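Local atomic coordinates of RNA-dependent RNA polymerase (Qualyub virus, PDB entry 6DX1), a protein that carries a viral OTU-domain cysteine protease, the part crystallised here, which probably cleaves ubiquitin from modified proteins. Residues G39-R44 against D149-L154. Sequence-based numbering, arbitrary orientation.
Sequences GNCFFR and DHFDFL
The likely active centre of this OTU cysteine protease brings C41, in the first turn of helix 41-51, against H150 on strand 150-156, and illustrates how a helix start and a strand can set a thiol beside an imidazole. C41 CB lies 3.6 Å from H150 ND1, and SG sits obliquely to the imidazole, neither over its face nor at its edge. A chi1 of 56° puts SG between its own backbone N and carbonyl carbon and turns it toward strand 150-156, where F151 N donates to it at 3.4 Å (N-H...S angle 152°). At the other ring nitrogen a carboxylate holds the imidazole: H150 NE2 donates to D152 OD2 at 2.7 Å. The oxygen lies near the imidazole plane, while the N-H comes to it from above the carboxylate plane; T35 N also bonds OD2, giving it a second donor. Beside the thiol, the F42 edge points at the F151 face in a T-shaped pair, centroids 5.6 Å apart and planes at 81°, with F42 CD1 over the centre of the F151 ring. The pair joins the helix start to the sheet, where F151 also stacks with H145. The arrangement is consistent with the Cys-His-Asp catalytic triad of OTU proteases, members of the papain-like clan CA.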
ATOM      1  N   GLY A  39       5.456 -13.878   0.499  1.00 22.89           N
ATOM      2  CA  GLY A  39       5.514 -12.848  -0.515  1.00 24.86           C
ATOM      3  C   GLY A  39       4.197 -12.177  -0.829  1.00 23.16           C
ATOM      4  O   GLY A  39       4.164 -11.269  -1.662  1.00 20.08           O
ATOM      5  N   ASN A  40       3.107 -12.604  -0.200  1.00 20.41           N
ATOM      6  CA  ASN A  40       1.800 -12.014  -0.433  1.00 20.69           C
ATOM      7  C   ASN A  40       1.433 -10.991   0.627  1.00 17.71           C
ATOM      8  O   ASN A  40       0.287 -10.534   0.657  1.00 19.37           O
ATOM      9  CB  ASN A  40       0.737 -13.114  -0.497  1.00 20.66           C
ATOM     10  CG  ASN A  40       0.910 -14.001  -1.714  1.00 25.22           C
ATOM     11  OD1 ASN A  40       0.916 -13.509  -2.835  1.00 29.57           O
ATOM     12  ND2 ASN A  40       1.072 -15.299  -1.495  1.00 31.17           N
ATOM     13  N   CYS A  41       2.385 -10.605   1.480  1.00 17.91           N
ATOM     14  CA  CYS A  41       2.060  -9.810   2.664  1.00 18.07           C
ATOM     15  C   CYS A  41       1.370  -8.482   2.323  1.00 17.25           C
ATOM     16  O   CYS A  41       0.499  -8.035   3.080  1.00 17.23           O
ATOM     17  CB  CYS A  41       3.328  -9.559   3.483  1.00 18.18           C
ATOM     18  SG  CYS A  41       4.652  -8.780   2.541  1.00 19.74           S
ATOM     19  N   PHE A  42       1.758  -7.818   1.222  1.00 17.42           N
ATOM     20  CA  PHE A  42       1.065  -6.580   0.847  1.00 16.57           C
ATOM     21  C   PHE A  42      -0.433  -6.829   0.666  1.00 16.45           C
ATOM     22  O   PHE A  42      -1.278  -6.129   1.242  1.00 15.85           O
ATOM     23  CB  PHE A  42       1.653  -5.987  -0.446  1.00 16.97           C
ATOM     24  CG  PHE A  42       0.822  -4.856  -1.001  1.00 17.39           C
ATOM     25  CD1 PHE A  42       1.046  -3.552  -0.585  1.00 20.34           C
ATOM     26  CD2 PHE A  42      -0.216  -5.103  -1.878  1.00 16.45           C
ATOM     27  CE1 PHE A  42       0.258  -2.509  -1.055  1.00 20.73           C
ATOM     28  CE2 PHE A  42      -1.022  -4.068  -2.339  1.00 18.44           C
ATOM     29  CZ  PHE A  42      -0.781  -2.764  -1.931  1.00 18.85           C
ATOM     30  N   PHE A  43      -0.772  -7.851  -0.119  1.00 17.48           N
ATOM     31  CA  PHE A  43      -2.171  -8.179  -0.370  1.00 17.33           C
ATOM     32  C   PHE A  43      -2.867  -8.685   0.887  1.00 16.64           C
ATOM     33  O   PHE A  43      -4.083  -8.490   1.045  1.00 17.18           O
ATOM     34  CB  PHE A  43      -2.240  -9.223  -1.486  1.00 17.72           C
ATOM     35  CG  PHE A  43      -1.657  -8.740  -2.786  1.00 17.47           C
ATOM     36  CD1 PHE A  43      -2.335  -7.790  -3.542  1.00 18.77           C
ATOM     37  CD2 PHE A  43      -0.434  -9.220  -3.242  1.00 18.56           C
ATOM     38  CE1 PHE A  43      -1.811  -7.337  -4.743  1.00 20.14           C
ATOM     39  CE2 PHE A  43       0.103  -8.772  -4.442  1.00 21.34           C
ATOM     40  CZ  PHE A  43      -0.586  -7.825  -5.197  1.00 20.43           C
ATOM     41  N   ARG A  44      -2.123  -9.358   1.771  1.00 15.74           N
ATOM     42  CA  ARG A  44      -2.690  -9.801   3.039  1.00 15.25           C
ATOM     43  C   ARG A  44      -3.074  -8.614   3.913  1.00 16.34           C
ATOM     44  O   ARG A  44      -4.112  -8.636   4.589  1.00 16.95           O
ATOM     45  CB  ARG A  44      -1.684 -10.685   3.782  1.00 17.30           C
ATOM     46  CG  ARG A  44      -1.461 -12.029   3.132  1.00 18.20           C
ATOM     47  CD  ARG A  44      -0.322 -12.784   3.806  1.00 19.03           C
ATOM     48  NE  ARG A  44      -0.186 -14.076   3.142  1.00 20.00           N
ATOM     49  CZ  ARG A  44      -1.024 -15.087   3.342  1.00 19.71           C
ATOM     50  NH1 ARG A  44      -2.017 -14.972   4.227  1.00 18.68           N
ATOM     51  NH2 ARG A  44      -0.860 -16.219   2.678  1.00 20.78           N
ATOM     52  N   ASP A 149      10.782  -5.831   2.512  1.00 21.52           N
ATOM     53  CA  ASP A 149       9.513  -5.580   1.837  1.00 23.52           C
ATOM     54  C   ASP A 149       8.361  -6.347   2.465  1.00 19.64           C
ATOM     55  O   ASP A 149       7.409  -6.733   1.779  1.00 20.17           O
ATOM     56  CB  ASP A 149       9.612  -5.876   0.348  1.00 27.02           C
ATOM     57  CG  ASP A 149      10.265  -4.742  -0.404  1.00 36.42           C
ATOM     58  OD1 ASP A 149      10.931  -5.012  -1.412  1.00 36.28           O
ATOM     59  OD2 ASP A 149      10.128  -3.576   0.045  1.00 41.15           O
ATOM     60  N   HIS A 150       8.432  -6.558   3.770  1.00 18.76           N
ATOM     61  CA  HIS A 150       7.289  -7.090   4.488  1.00 17.47           C
ATOM     62  C   HIS A 150       6.355  -5.951   4.886  1.00 19.15           C
ATOM     63  O   HIS A 150       6.807  -4.875   5.296  1.00 19.20           O
ATOM     64  CB  HIS A 150       7.711  -7.868   5.729  1.00 17.97           C
ATOM     65  CG  HIS A 150       6.543  -8.408   6.487  1.00 18.49           C
ATOM     66  ND1 HIS A 150       5.858  -9.537   6.085  1.00 19.80           N
ATOM     67  CD2 HIS A 150       5.884  -7.930   7.567  1.00 18.30           C
ATOM     68  CE1 HIS A 150       4.841  -9.744   6.907  1.00 18.02           C
ATOM     69  NE2 HIS A 150       4.835  -8.783   7.815  1.00 19.84           N
ATOM     70  N   PHE A 151       5.055  -6.193   4.761  1.00 16.24           N
ATOM     71  CA  PHE A 151       4.022  -5.226   5.136  1.00 16.26           C
ATOM     72  C   PHE A 151       3.118  -5.831   6.196  1.00 20.13           C
ATOM     73  O   PHE A 151       2.605  -6.940   6.013  1.00 19.43           O
ATOM     74  CB  PHE A 151       3.144  -4.833   3.942  1.00 17.47           C
ATOM     75  CG  PHE A 151       3.867  -4.079   2.853  1.00 18.03           C
ATOM     76  CD1 PHE A 151       3.974  -2.694   2.906  1.00 20.42           C
ATOM     77  CD2 PHE A 151       4.383  -4.749   1.750  1.00 16.23           C
ATOM     78  CE1 PHE A 151       4.623  -1.992   1.881  1.00 20.12           C
ATOM     79  CE2 PHE A 151       5.033  -4.058   0.723  1.00 20.43           C
ATOM     80  CZ  PHE A 151       5.157  -2.677   0.798  1.00 19.29           C
ATOM     81  N   ASP A 152       2.886  -5.083   7.267  1.00 16.77           N
ATOM     82  CA  ASP A 152       1.830  -5.382   8.224  1.00 17.11           C
ATOM     83  C   ASP A 152       0.753  -4.309   8.146  1.00 18.10           C
ATOM     84  O   ASP A 152       0.939  -3.252   7.537  1.00 18.97           O
ATOM     85  CB  ASP A 152       2.400  -5.478   9.636  1.00 19.33           C
ATOM     86  CG  ASP A 152       3.353  -6.655   9.793  1.00 22.50           C
ATOM     87  OD1 ASP A 152       4.500  -6.442  10.239  1.00 23.27           O
ATOM     88  OD2 ASP A 152       2.940  -7.792   9.469  1.00 20.74           O
ATOM     89  N   PHE A 153      -0.394  -4.580   8.767  1.00 17.41           N
ATOM     90  CA  PHE A 153      -1.522  -3.661   8.705  1.00 17.04           C
ATOM     91  C   PHE A 153      -1.574  -2.807   9.967  1.00 18.36           C
ATOM     92  O   PHE A 153      -1.284  -3.283  11.064  1.00 20.08           O
ATOM     93  CB  PHE A 153      -2.832  -4.436   8.547  1.00 19.94           C
ATOM     94  CG  PHE A 153      -4.058  -3.576   8.510  1.00 18.77           C
ATOM     95  CD1 PHE A 153      -4.164  -2.514   7.623  1.00 20.01           C
ATOM     96  CD2 PHE A 153      -5.135  -3.866   9.331  1.00 18.79           C
ATOM     97  CE1 PHE A 153      -5.310  -1.735   7.579  1.00 21.43           C
ATOM     98  CE2 PHE A 153      -6.290  -3.096   9.289  1.00 21.67           C
ATOM     99  CZ  PHE A 153      -6.375  -2.017   8.421  1.00 23.18           C
ATOM    100  N   LEU A 154      -1.931  -1.537   9.810  1.00 16.64           N
ATOM    101  CA  LEU A 154      -2.013  -0.621  10.942  1.00 18.86           C
ATOM    102  C   LEU A 154      -3.437  -0.089  11.050  1.00 18.83           C
ATOM    103  O   LEU A 154      -3.966   0.452  10.077  1.00 19.81           O
ATOM    104  CB  LEU A 154      -1.025   0.540  10.777  1.00 16.71           C
ATOM    105  CG  LEU A 154       0.457   0.188  10.855  1.00 17.06           C
ATOM    106  CD1 LEU A 154       1.257   1.415  10.406  1.00 19.75           C
ATOM    107  CD2 LEU A 154       0.868  -0.218  12.248  1.00 19.46           C
TER